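Local coordinates for protein transcriptional regulator, MarR family, putative (Bacillus cereus, PDB 3BJA) that is a putative MarR-family transcriptional regulator of the winged helix-turn-helix type and probably binds DNA as a dimer to control gene expression, at residues 48-53 / 87-92; 38-43 / 99-104; 75-80 / 91-96; 20-25 / 106-111. All blocks are in the same frame, centred on the assembly; numbering follows the deposited sequence.

Interaction 1. Residues 48-53 / 87-92; sequences VSMSKL and RETLVY
Val-48 and Val-91 pair across two antiparallel strands, and the firm side of the contact is built around the carbonyl oxygen of Val-48. Val-91 N donates to that oxygen at 2.7 Å in an almost straight bond (171°), and the CA-H of Leu-90 adds a second, softer approach to it. The return bond of the pair, Val-48 N to Val-91 O, is weak at 3.2 Å. Two residues along, Met-50 N reaches Thr-89 O at 2.9 Å, so the backbone coupling runs past the strand into the first turn of the helix. Ser-49 stands at the N-cap of that helix: its OG sits between the backbone N and carbonyl carbon (chi1 69°) and accepts from Lys-52 N at 2.9 Å. Close packing continues where Met-50, modelled as selenomethionine, crosses Val-91 with its CG 3.7 Å from Val-91 CG2, before its bent chain turns away. The outer side is looser. Glu-88 brings OE2 no nearer than 3.8 Å to Ser-49 CB, and its OE1 is bonded to Asn-82 instead, while Thr-89 CG2 stays 4.1 Å from Met-50 CG. The short strand 48-49 thus edges the sheet beside strand 89-93, itself flanked by strand 77-81; Val-48 and Val-91 rest on Leu-42 of helix 33-44, and Met-50 packs on Met-64 and Thr-65 of helix 64-73.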
loop_
_atom_site.group_PDB
_atom_site.type_symbol
_atom_site.label_atom_id
_atom_site.label_comp_id
_atom_site.label_asym_id
_atom_site.label_seq_id
_atom_site.Cartn_x
_atom_site.Cartn_y
_atom_site.Cartn_z
ATOM N N VAL A 48 1.015 23.092 5.248
ATOM C CA VAL A 48 1.002 22.833 3.789
ATOM C C VAL A 48 -0.440 22.809 3.252
ATOM O O VAL A 48 -1.409 22.889 4.022
ATOM C CB VAL A 48 1.750 21.521 3.401
ATOM C CG1 VAL A 48 3.253 21.647 3.704
ATOM C CG2 VAL A 48 1.141 20.300 4.090
ATOM N N SER A 49 -0.562 22.747 1.929
ATOM C CA SER A 49 -1.860 22.653 1.272
ATOM C C SER A 49 -2.315 21.196 1.246
ATOM O O SER A 49 -1.502 20.270 1.386
ATOM C CB SER A 49 -1.794 23.192 -0.168
ATOM O OG SER A 49 -1.020 22.349 -1.020
HETATM N N MSE A 50 -3.620 21.010 1.057
HETATM C CA MSE A 50 -4.204 19.679 0.873
HETATM C C MSE A 50 -3.540 18.931 -0.278
HETATM O O MSE A 50 -3.276 17.735 -0.153
HETATM C CB MSE A 50 -5.727 19.753 0.635
HETATM C CG MSE A 50 -6.517 19.619 1.911
HETATM SE SE MSE A 50 -6.473 17.746 2.419
HETATM C CE MSE A 50 -7.944 17.170 1.260
ATOM N N SER A 51 -3.269 19.649 -1.375
ATOM C CA SER A 51 -2.594 19.085 -2.544
ATOM C C SER A 51 -1.174 18.675 -2.168
ATOM O O SER A 51 -0.810 17.529 -2.397
ATOM C CB SER A 51 -2.606 20.060 -3.733
ATOM O OG SER A 51 -3.934 20.349 -4.138
ATOM N N LYS A 52 -0.406 19.586 -1.553
ATOM C CA LYS A 52 0.963 19.257 -1.056
ATOM C C LYS A 52 1.005 18.027 -0.161
ATOM O O LYS A 52 1.933 17.234 -0.270
ATOM C CB LYS A 52 1.676 20.431 -0.333
ATOM C CG LYS A 52 2.805 21.082 -1.131
ATOM C CD LYS A 52 4.032 20.146 -1.186
ATOM C CE LYS A 52 5.138 20.705 -2.061
ATOM N NZ LYS A 52 6.251 19.726 -2.218
ATOM N N LEU A 53 0.004 17.892 0.713
ATOM C CA LEU A 53 -0.121 16.730 1.597
ATOM C C LEU A 53 -0.373 15.481 0.765
ATOM O O LEU A 53 0.292 14.484 0.973
ATOM C CB LEU A 53 -1.222 16.933 2.657
ATOM C CG LEU A 53 -1.525 15.790 3.635
ATOM C CD1 LEU A 53 -0.270 15.409 4.423
ATOM C CD2 LEU A 53 -2.666 16.174 4.549
ATOM N N ARG A 87 -10.098 28.715 -3.071
ATOM C CA ARG A 87 -10.362 27.329 -3.502
ATOM C C ARG A 87 -9.262 26.332 -3.006
ATOM O O ARG A 87 -9.206 25.184 -3.482
ATOM C CB ARG A 87 -10.526 27.315 -5.044
ATOM C CG ARG A 87 -11.320 26.136 -5.661
ATOM C CD ARG A 87 -11.687 26.412 -7.124
ATOM N N GLU A 88 -8.426 26.771 -2.043
ATOM C CA GLU A 88 -7.311 25.996 -1.451
ATOM C C GLU A 88 -7.467 25.875 0.078
ATOM O O GLU A 88 -7.779 26.866 0.749
ATOM C CB GLU A 88 -5.979 26.702 -1.746
ATOM C CG GLU A 88 -4.728 25.880 -1.430
ATOM C CD GLU A 88 -3.443 26.650 -1.677
ATOM O OE1 GLU A 88 -3.285 27.751 -1.093
ATOM O OE2 GLU A 88 -2.579 26.131 -2.427
ATOM N N THR A 89 -7.198 24.677 0.606
ATOM C CA THR A 89 -7.287 24.363 2.034
ATOM C C THR A 89 -5.887 24.089 2.583
ATOM O O THR A 89 -5.179 23.233 2.051
ATOM C CB THR A 89 -8.159 23.113 2.271
ATOM O OG1 THR A 89 -9.443 23.319 1.693
ATOM C CG2 THR A 89 -8.341 22.833 3.758
ATOM N N LEU A 90 -5.505 24.818 3.635
ATOM C CA LEU A 90 -4.215 24.626 4.329
ATOM C C LEU A 90 -4.462 23.697 5.509
ATOM O O LEU A 90 -5.493 23.832 6.172
ATOM C CB LEU A 90 -3.660 25.957 4.841
ATOM C CG LEU A 90 -3.340 27.025 3.791
ATOM C CD1 LEU A 90 -3.121 28.402 4.431
ATOM C CD2 LEU A 90 -2.148 26.594 2.929
ATOM N N VAL A 91 -3.524 22.779 5.770
ATOM C CA VAL A 91 -3.631 21.786 6.859
ATOM C C VAL A 91 -2.373 21.808 7.747
ATOM O O VAL A 91 -1.260 22.021 7.264
ATOM C CB VAL A 91 -3.798 20.347 6.304
ATOM C CG1 VAL A 91 -4.230 19.390 7.413
ATOM C CG2 VAL A 91 -4.817 20.308 5.178
ATOM N N TYR A 92 -2.555 21.566 9.041
ATOM C CA TYR A 92 -1.440 21.564 10.000
ATOM C C TYR A 92 -1.780 20.821 11.285
ATOM O O TYR A 92 -2.959 20.615 11.594
ATOM C CB TYR A 92 -0.968 23.006 10.303
ATOM C CG TYR A 92 -2.006 23.947 10.875
ATOM C CD1 TYR A 92 -2.977 24.539 10.049
ATOM C CD2 TYR A 92 -1.998 24.301 12.236
ATOM C CE1 TYR A 92 -3.949 25.430 10.569
ATOM C CE2 TYR A 92 -2.959 25.202 12.768
ATOM C CZ TYR A 92 -3.930 25.760 11.927
ATOM O OH TYR A 92 -4.876 26.640 12.424
#

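Interaction 2. Residues 38-43 / 99-104; sequences VIQVLA and ETKKQV
Ile-39 and Lys-101 mark the point where two helical segments come nearest, their CA atoms 6.6 Å apart. The segment axes approach to 10.2 Å and cross at -116°, so the helices meet steeply and share a short patch. Lys-101 occupies most of it. Its CG is anti to the backbone N (chi1 -173°), and the chain runs extended as far as CE, laying its methylenes across Ile-39 and Ala-43 of helix 33-44. CB lies 3.7 Å from Ile-39 CG2, the two side chains sliding past each other in opposite directions. Farther out, CD touches Ala-43 CB at 3.5 Å, a close apolar fit. Gln-40 crosses the lysine at about a right angle, with OE1 3.5 Å from Lys-101 CE. Both polar ends turn to one carboxylate: Lys-101 NZ forms a salt bridge with Asp-105 OD2, and Gln-40 NE2 hydrogen-bonds to OD1 of the same aspartate. This shared carboxylate probably keeps the amide and the ammonium near each other and steadies the lysine chain over Ala-43. On the inner side, Ile-39 CD1 meets Thr-100 CG2 more loosely, while Thr-100 OG1 bonds back to Lys-96 O in its own helix. Ile-39 also reaches Leu-93 and Met-71, which places the crossing on the hydrophobic core of a MarR-type winged helix-turn-helix domain, where the long helix following the wing is fastened to the DNA-binding lobe.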
loop_
_atom_site.group_PDB
_atom_site.type_symbol
_atom_site.label_atom_id
_atom_site.label_comp_id
_atom_site.label_asym_id
_atom_site.label_seq_id
_atom_site.Cartn_x
_atom_site.Cartn_y
_atom_site.Cartn_z
ATOM N N VAL A 38 0.327 10.784 7.884
ATOM C CA VAL A 38 -0.086 12.207 7.835
ATOM C C VAL A 38 0.582 13.015 8.923
ATOM O O VAL A 38 1.056 14.121 8.663
ATOM C CB VAL A 38 -1.645 12.386 7.981
ATOM C CG1 VAL A 38 -2.049 13.870 8.225
ATOM C CG2 VAL A 38 -2.356 11.820 6.787
ATOM N N ILE A 39 0.596 12.473 10.141
ATOM C CA ILE A 39 1.256 13.130 11.304
ATOM C C ILE A 39 2.770 13.329 11.053
ATOM O O ILE A 39 3.299 14.405 11.321
ATOM C CB ILE A 39 0.964 12.356 12.638
ATOM C CG1 ILE A 39 -0.505 12.566 13.037
ATOM C CG2 ILE A 39 1.892 12.794 13.762
ATOM C CD1 ILE A 39 -0.969 11.685 14.174
ATOM N N GLN A 40 3.427 12.302 10.522
ATOM C CA GLN A 40 4.857 12.368 10.161
ATOM C C GLN A 40 5.062 13.440 9.079
ATOM O O GLN A 40 5.885 14.344 9.264
ATOM C CB GLN A 40 5.414 10.995 9.703
ATOM C CG GLN A 40 5.401 9.893 10.788
ATOM C CD GLN A 40 6.225 10.249 12.039
ATOM O OE1 GLN A 40 7.216 10.977 11.961
ATOM N NE2 GLN A 40 5.819 9.722 13.194
ATOM N N VAL A 41 4.278 13.371 7.992
ATOM C CA VAL A 41 4.363 14.374 6.910
ATOM C C VAL A 41 4.152 15.802 7.439
ATOM O O VAL A 41 4.983 16.675 7.177
ATOM C CB VAL A 41 3.366 14.096 5.765
ATOM C CG1 VAL A 41 3.227 15.330 4.823
ATOM C CG2 VAL A 41 3.766 12.824 5.002
ATOM N N LEU A 42 3.076 16.014 8.208
ATOM C CA LEU A 42 2.748 17.351 8.759
ATOM C C LEU A 42 3.680 17.881 9.852
ATOM O O LEU A 42 3.626 19.077 10.157
ATOM C CB LEU A 42 1.293 17.409 9.262
ATOM C CG LEU A 42 0.143 17.350 8.250
ATOM C CD1 LEU A 42 -1.164 17.339 9.024
ATOM C CD2 LEU A 42 0.157 18.507 7.245
ATOM N N ALA A 43 4.469 17.017 10.492
ATOM C CA ALA A 43 5.438 17.483 11.499
ATOM C C ALA A 43 6.657 18.082 10.790
ATOM O O ALA A 43 7.088 19.187 11.166
ATOM C CB ALA A 43 5.856 16.366 12.408
ATOM N N GLU A 99 1.877 16.488 20.158
ATOM C CA GLU A 99 2.077 15.635 21.334
ATOM C C GLU A 99 1.889 14.152 20.979
ATOM O O GLU A 99 2.649 13.309 21.451
ATOM C CB GLU A 99 1.148 16.077 22.502
ATOM C CG GLU A 99 1.531 17.464 23.127
ATOM C CD GLU A 99 0.439 18.111 24.056
ATOM O OE1 GLU A 99 -0.728 17.627 24.099
ATOM O OE2 GLU A 99 0.754 19.126 24.750
ATOM N N THR A 100 0.887 13.843 20.153
ATOM C CA THR A 100 0.638 12.460 19.677
ATOM C C THR A 100 1.849 11.893 18.915
ATOM O O THR A 100 2.178 10.719 19.096
ATOM C CB THR A 100 -0.648 12.358 18.801
ATOM O OG1 THR A 100 -1.774 12.764 19.580
ATOM C CG2 THR A 100 -0.889 10.930 18.298
ATOM N N LYS A 101 2.506 12.727 18.097
ATOM C CA LYS A 101 3.717 12.316 17.372
ATOM C C LYS A 101 4.828 11.881 18.338
ATOM O O LYS A 101 5.440 10.834 18.128
ATOM C CB LYS A 101 4.268 13.432 16.496
ATOM C CG LYS A 101 5.424 12.953 15.596
ATOM C CD LYS A 101 6.188 14.108 15.010
ATOM C CE LYS A 101 7.402 13.620 14.215
ATOM N NZ LYS A 101 8.501 13.086 15.080
ATOM N N LYS A 102 5.075 12.704 19.363
ATOM C CA LYS A 102 6.084 12.440 20.395
ATOM C C LYS A 102 5.876 11.066 21.032
ATOM O O LYS A 102 6.823 10.260 21.117
ATOM C CB LYS A 102 6.056 13.532 21.478
ATOM N N GLN A 103 4.636 10.802 21.447
ATOM C CA GLN A 103 4.279 9.534 22.082
ATOM C C GLN A 103 4.374 8.316 21.143
ATOM O O GLN A 103 4.818 7.254 21.579
ATOM C CB GLN A 103 2.899 9.623 22.749
ATOM C CG GLN A 103 2.868 10.557 23.973
ATOM C CD GLN A 103 1.465 10.903 24.488
ATOM O OE1 GLN A 103 0.444 10.561 23.889
ATOM N NE2 GLN A 103 1.424 11.615 25.603
ATOM N N VAL A 104 3.993 8.478 19.873
ATOM C CA VAL A 104 4.039 7.373 18.890
ATOM C C VAL A 104 5.480 7.040 18.410
ATOM O O VAL A 104 5.768 5.878 18.099
ATOM C CB VAL A 104 3.105 7.620 17.661
ATOM C CG1 VAL A 104 3.041 6.400 16.812
ATOM C CG2 VAL A 104 1.706 7.902 18.097
#

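Interaction 3. Residues 75-80 / 91-96; sequences GYVMTE and VYLTKK
Lys-96 follows Gly-75 with CB, CG and CD, then passes on to Tyr-76 with CE and NZ. Its chain is extended throughout, CG opposite the backbone N (chi1 180°), which lets it span both. CB lies 3.5 Å from Gly-75 O, CG passes the same oxygen, and CD stays within 3.6 Å of it. CE meets Tyr-76 CE1 at 4.0 Å, and NZ ends in an off-centre cation-pi contact, 4.9 Å from the Tyr-76 ring centroid, while hydrogen-bonding to Asp-74 O. Gly-75, in a Schellman motif with positive phi, closes helix 64-73 and turns its carbonyl to Thr-94. There OG1 donates at 2.6 Å to Gly-75 O and also caps Gly-97 N, and Thr-94 N gives a straight bond (175°) to Tyr-76 O at 3.0 Å. Beyond this junction the hairpin strands pair: Met-78 N binds Tyr-92 O at 2.8 Å. Selenomethionine Met-78 sets CB over one face of the Tyr-92 ring, whose OH makes a weak bond of 3.4 Å to Glu-80 OE1. Glu-80 pairs more firmly with Lys-47 through OE2. Together these bonds imply a wing whose base is tied to two helix ends through the Thr-94 hydroxyl.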
loop_
_atom_site.group_PDB
_atom_site.type_symbol
_atom_site.label_atom_id
_atom_site.label_comp_id
_atom_site.label_asym_id
_atom_site.label_seq_id
_atom_site.Cartn_x
_atom_site.Cartn_y
_atom_site.Cartn_z
ATOM N N GLY A 75 -9.095 15.870 16.729
ATOM C CA GLY A 75 -8.256 16.913 17.299
ATOM C C GLY A 75 -6.780 16.821 17.005
ATOM O O GLY A 75 -6.008 17.522 17.636
ATOM N N TYR A 76 -6.391 15.991 16.038
ATOM C CA TYR A 76 -4.993 15.846 15.643
ATOM C C TYR A 76 -4.558 16.963 14.692
ATOM O O TYR A 76 -3.479 17.522 14.862
ATOM C CB TYR A 76 -4.743 14.504 14.967
ATOM C CG TYR A 76 -5.096 13.274 15.782
ATOM C CD1 TYR A 76 -4.445 12.991 16.993
ATOM C CD2 TYR A 76 -6.041 12.348 15.312
ATOM C CE1 TYR A 76 -4.764 11.829 17.741
ATOM C CE2 TYR A 76 -6.357 11.182 16.045
ATOM C CZ TYR A 76 -5.720 10.932 17.254
ATOM O OH TYR A 76 -6.051 9.791 17.940
ATOM N N VAL A 77 -5.386 17.258 13.683
ATOM C CA VAL A 77 -5.101 18.285 12.657
ATOM C C VAL A 77 -6.158 19.384 12.625
ATOM O O VAL A 77 -7.281 19.192 13.096
ATOM C CB VAL A 77 -5.008 17.677 11.227
ATOM C CG1 VAL A 77 -3.996 16.530 11.188
ATOM C CG2 VAL A 77 -6.381 17.206 10.717
HETATM N N MSE A 78 -5.769 20.527 12.054
HETATM C CA MSE A 78 -6.631 21.707 11.872
HETATM C C MSE A 78 -6.533 22.179 10.417
HETATM O O MSE A 78 -5.429 22.284 9.877
HETATM C CB MSE A 78 -6.188 22.825 12.809
HETATM C CG MSE A 78 -7.002 24.111 12.736
HETATM SE SE MSE A 78 -8.922 23.826 12.939
HETATM C CE MSE A 78 -8.964 23.184 14.801
ATOM N N THR A 79 -7.684 22.448 9.801
ATOM C CA THR A 79 -7.773 22.912 8.410
ATOM C C THR A 79 -8.390 24.319 8.335
ATOM O O THR A 79 -9.263 24.681 9.144
ATOM C CB THR A 79 -8.549 21.917 7.500
ATOM O OG1 THR A 79 -9.934 21.880 7.852
ATOM C CG2 THR A 79 -7.949 20.497 7.603
ATOM N N GLU A 80 -7.919 25.092 7.356
ATOM C CA GLU A 80 -8.377 26.461 7.122
ATOM C C GLU A 80 -8.191 26.870 5.654
ATOM O O GLU A 80 -7.251 26.414 4.996
ATOM C CB GLU A 80 -7.624 27.428 8.048
ATOM C CG GLU A 80 -6.102 27.529 7.789
ATOM C CD GLU A 80 -5.333 28.375 8.817
ATOM O OE1 GLU A 80 -5.881 28.743 9.890
ATOM O OE2 GLU A 80 -4.144 28.653 8.535
ATOM N N VAL A 91 -3.524 22.779 5.770
ATOM C CA VAL A 91 -3.631 21.786 6.859
ATOM C C VAL A 91 -2.373 21.808 7.747
ATOM O O VAL A 91 -1.260 22.021 7.264
ATOM C CB VAL A 91 -3.798 20.347 6.304
ATOM C CG1 VAL A 91 -4.230 19.390 7.413
ATOM C CG2 VAL A 91 -4.817 20.308 5.178
ATOM N N TYR A 92 -2.555 21.566 9.041
ATOM C CA TYR A 92 -1.440 21.564 10.000
ATOM C C TYR A 92 -1.780 20.821 11.285
ATOM O O TYR A 92 -2.959 20.615 11.594
ATOM C CB TYR A 92 -0.968 23.006 10.303
ATOM C CG TYR A 92 -2.006 23.947 10.875
ATOM C CD1 TYR A 92 -2.977 24.539 10.049
ATOM C CD2 TYR A 92 -1.998 24.301 12.236
ATOM C CE1 TYR A 92 -3.949 25.430 10.569
ATOM C CE2 TYR A 92 -2.959 25.202 12.768
ATOM C CZ TYR A 92 -3.930 25.760 11.927
ATOM O OH TYR A 92 -4.876 26.640 12.424
ATOM N N LEU A 93 -0.734 20.403 12.005
ATOM C CA LEU A 93 -0.896 19.727 13.297
ATOM C C LEU A 93 -1.335 20.696 14.383
ATOM O O LEU A 93 -0.898 21.843 14.409
ATOM C CB LEU A 93 0.407 19.055 13.767
ATOM C CG LEU A 93 0.868 17.782 13.064
ATOM C CD1 LEU A 93 2.174 17.314 13.687
ATOM C CD2 LEU A 93 -0.180 16.680 13.148
ATOM N N THR A 94 -2.201 20.207 15.270
ATOM C CA THR A 94 -2.632 20.935 16.456
ATOM C C THR A 94 -1.623 20.566 17.555
ATOM O O THR A 94 -0.734 19.713 17.334
ATOM C CB THR A 94 -4.037 20.498 16.922
ATOM O OG1 THR A 94 -4.006 19.114 17.305
ATOM C CG2 THR A 94 -5.079 20.712 15.815
ATOM N N LYS A 95 -1.777 21.186 18.735
ATOM C CA LYS A 95 -0.916 20.889 19.891
ATOM C C LYS A 95 -1.018 19.393 20.262
ATOM O O LYS A 95 0.016 18.733 20.452
ATOM C CB LYS A 95 -1.252 21.796 21.076
ATOM C CG LYS A 95 -0.231 21.740 22.215
ATOM C CD LYS A 95 -0.472 22.880 23.222
ATOM C CE LYS A 95 0.437 22.788 24.437
ATOM N NZ LYS A 95 0.112 23.846 25.459
ATOM N N LYS A 96 -2.256 18.873 20.300
ATOM C CA LYS A 96 -2.543 17.443 20.556
ATOM C C LYS A 96 -1.846 16.516 19.545
ATOM O O LYS A 96 -1.298 15.485 19.924
ATOM C CB LYS A 96 -4.063 17.181 20.520
ATOM C CG LYS A 96 -4.474 15.715 20.769
ATOM C CD LYS A 96 -5.953 15.445 20.579
ATOM C CE LYS A 96 -6.221 13.961 20.789
ATOM N NZ LYS A 96 -7.637 13.559 20.657
#

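Interaction 4. Residues 20-25 / 106-111; sequences KNLDKA and VQYSDF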
loop_
_atom_site.group_PDB
_atom_site.type_symbol
_atom_site.label_atom_id
_atom_site.label_comp_id
_atom_site.label_asym_id
_atom_site.label_seq_id
_atom_site.Cartn_x
_atom_site.Cartn_y
_atom_site.Cartn_z
ATOM N N LYS A 20 0.946 -4.407 8.657
ATOM C CA LYS A 20 0.234 -5.188 9.677
ATOM C C LYS A 20 0.880 -5.045 11.065
ATOM O O LYS A 20 0.204 -4.711 12.028
ATOM C CB LYS A 20 0.218 -6.660 9.261
ATOM C CG LYS A 20 -0.386 -7.691 10.251
ATOM C CD LYS A 20 -0.288 -9.100 9.632
ATOM C CE LYS A 20 -0.458 -10.243 10.637
ATOM N NZ LYS A 20 0.035 -11.555 10.060
ATOM N N ASN A 21 2.188 -5.272 11.130
ATOM C CA ASN A 21 2.955 -5.192 12.379
ATOM C C ASN A 21 3.095 -3.778 12.963
ATOM O O ASN A 21 3.200 -3.647 14.191
ATOM C CB ASN A 21 4.349 -5.818 12.206
ATOM C CG ASN A 21 4.317 -7.340 12.024
ATOM O OD1 ASN A 21 3.267 -7.976 12.037
ATOM N ND2 ASN A 21 5.500 -7.928 11.856
ATOM N N LEU A 22 3.145 -2.753 12.098
ATOM C CA LEU A 22 3.168 -1.337 12.526
ATOM C C LEU A 22 1.830 -0.934 13.155
ATOM O O LEU A 22 1.824 -0.250 14.195
ATOM C CB LEU A 22 3.477 -0.393 11.362
ATOM C CG LEU A 22 3.509 1.124 11.600
ATOM C CD1 LEU A 22 4.490 1.529 12.691
ATOM C CD2 LEU A 22 3.849 1.820 10.308
ATOM N N ASP A 23 0.724 -1.335 12.507
ATOM C CA ASP A 23 -0.639 -1.089 12.986
ATOM C C ASP A 23 -0.876 -1.697 14.352
ATOM O O ASP A 23 -1.576 -1.090 15.175
ATOM C CB ASP A 23 -1.710 -1.642 12.017
ATOM C CG ASP A 23 -1.993 -0.723 10.825
ATOM O OD1 ASP A 23 -1.340 0.349 10.672
ATOM O OD2 ASP A 23 -2.902 -1.088 10.028
ATOM N N LYS A 24 -0.307 -2.892 14.564
ATOM C CA LYS A 24 -0.369 -3.594 15.849
ATOM C C LYS A 24 0.392 -2.753 16.870
ATOM O O LYS A 24 -0.122 -2.489 17.954
ATOM C CB LYS A 24 0.228 -5.010 15.738
ATOM C CG LYS A 24 -0.305 -6.056 16.731
ATOM C CD LYS A 24 0.248 -5.949 18.145
ATOM C CE LYS A 24 -0.349 -7.021 19.059
ATOM N NZ LYS A 24 -1.804 -6.801 19.310
ATOM N N ALA A 25 1.590 -2.304 16.480
ATOM C CA ALA A 25 2.481 -1.492 17.322
ATOM C C ALA A 25 1.929 -0.126 17.755
ATOM O O ALA A 25 2.151 0.278 18.909
ATOM C CB ALA A 25 3.824 -1.308 16.629
ATOM N N VAL A 106 8.116 6.693 20.073
ATOM C CA VAL A 106 8.665 5.690 20.993
ATOM C C VAL A 106 8.285 4.280 20.516
ATOM O O VAL A 106 9.155 3.409 20.459
ATOM C CB VAL A 106 8.196 5.920 22.460
ATOM C CG1 VAL A 106 8.813 4.883 23.395
ATOM C CG2 VAL A 106 8.567 7.318 22.924
ATOM N N GLN A 107 7.010 4.063 20.161
ATOM C CA GLN A 107 6.554 2.750 19.632
ATOM C C GLN A 107 7.104 2.457 18.234
ATOM O O GLN A 107 7.355 1.302 17.922
ATOM C CB GLN A 107 5.020 2.579 19.628
ATOM C CG GLN A 107 4.424 1.924 20.898
ATOM C CD GLN A 107 4.498 2.763 22.166
ATOM O OE1 GLN A 107 4.527 2.219 23.267
ATOM N NE2 GLN A 107 4.528 4.075 22.025
ATOM N N TYR A 108 7.247 3.499 17.409
ATOM C CA TYR A 108 7.800 3.403 16.048
ATOM C C TYR A 108 9.265 2.965 16.078
ATOM O O TYR A 108 9.669 2.105 15.303
ATOM C CB TYR A 108 7.686 4.745 15.339
ATOM C CG TYR A 108 8.055 4.725 13.867
ATOM C CD1 TYR A 108 7.362 3.904 12.966
ATOM C CD2 TYR A 108 9.021 5.585 13.358
ATOM C CE1 TYR A 108 7.668 3.901 11.591
ATOM C CE2 TYR A 108 9.337 5.592 11.985
ATOM C CZ TYR A 108 8.653 4.756 11.115
ATOM O OH TYR A 108 8.961 4.774 9.784
ATOM N N SER A 109 10.038 3.567 16.981
ATOM C CA SER A 109 11.443 3.206 17.200
ATOM C C SER A 109 11.554 1.717 17.561
ATOM O O SER A 109 12.385 1.008 17.001
ATOM C CB SER A 109 12.054 4.078 18.291
ATOM O OG SER A 109 13.416 3.757 18.513
ATOM N N ASP A 110 10.692 1.254 18.467
ATOM C CA ASP A 110 10.634 -0.164 18.832
ATOM C C ASP A 110 10.181 -1.024 17.657
ATOM O O ASP A 110 10.658 -2.130 17.521
ATOM C CB ASP A 110 9.689 -0.409 20.013
ATOM C CG ASP A 110 10.188 0.193 21.323
ATOM O OD1 ASP A 110 11.422 0.302 21.538
ATOM O OD2 ASP A 110 9.316 0.531 22.161
ATOM N N PHE A 111 9.251 -0.522 16.836
ATOM C CA PHE A 111 8.763 -1.251 15.640
ATOM C C PHE A 111 9.902 -1.560 14.671
ATOM O O PHE A 111 10.075 -2.715 14.284
ATOM C CB PHE A 111 7.605 -0.518 14.926
ATOM C CG PHE A 111 7.396 -0.950 13.476
ATOM C CD1 PHE A 111 6.742 -2.146 13.173
ATOM C CD2 PHE A 111 7.859 -0.153 12.426
ATOM C CE1 PHE A 111 6.547 -2.548 11.845
ATOM C CE2 PHE A 111 7.671 -0.547 11.084
ATOM C CZ PHE A 111 7.016 -1.751 10.798
#
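Asn-21, whose CB lies in the plane of the Phe-111 ring at its edge, has its ND2 gripped by two carbonyl-type oxygens: Asn-115 OD1 of its own chain and Leu-138 O of the second subunit. The amide is thereby pinned where two chains meet. Beside it the contact itself is apolar. The segments run roughly antiparallel, 144° between their directions, with axes 9.8 Å apart at closest approach. Phe-111 leans across the gap and lies against the turn at Leu-22, its CE1 just 3.4 Å from Leu-22 N. Leu-22 CB stands over that ring in a CH-pi contact, 3.9 Å from its centroid, and the two side chains cross at about a right angle. Because CG of Leu-22 is anti to the backbone N (chi1 178°), the branch carries CD1 along the same face, where it meets Phe-111 CD2 at 3.8 Å. CD1 is also wedged between aromatics, since Tyr-108 presents its ring edge to it, Leu-22 CD1 to Tyr-108 CD1 3.7 Å. One turn on, Ala-25 fits its CB against Phe-111 CB at 4.2 Å, while its carbonyl oxygen meets Gln-107 CG at 3.4 Å. Tyr-8 of the second subunit packs on Leu-22 and Tyr-108 and meets Phe-111 edge-to-face, so the leucine-aromatic cluster is completed from across the dimer. Helix 2-25 and the far part of helix 95-116, joined in this way, form part of the helical dimerisation region, built in this family from the N- and C-terminal helices.

Overall arrangement
Helix 95-116 runs through interactions 3, 2 and 4 in turn: interaction 3 lies at its start, interaction 2 a turn farther on and interaction 4 beyond that. Interactions 1 and 3 flank strand 89-93, with centres 12 Å apart, and share Val-91 and Tyr-92. Interaction 2 meets both through Leu-42, which touches Val-48 and Val-77, its centre 17 Å from interaction 1 and 11 Å from interaction 3. Interaction 4 stands apart, on the other side of the chain's centre from interaction 1, with about 15 Å between their nearest atoms. The wing and helix-turn-helix, the probable DNA-binding part, are thus linked to the subunit interface by one continuous helix.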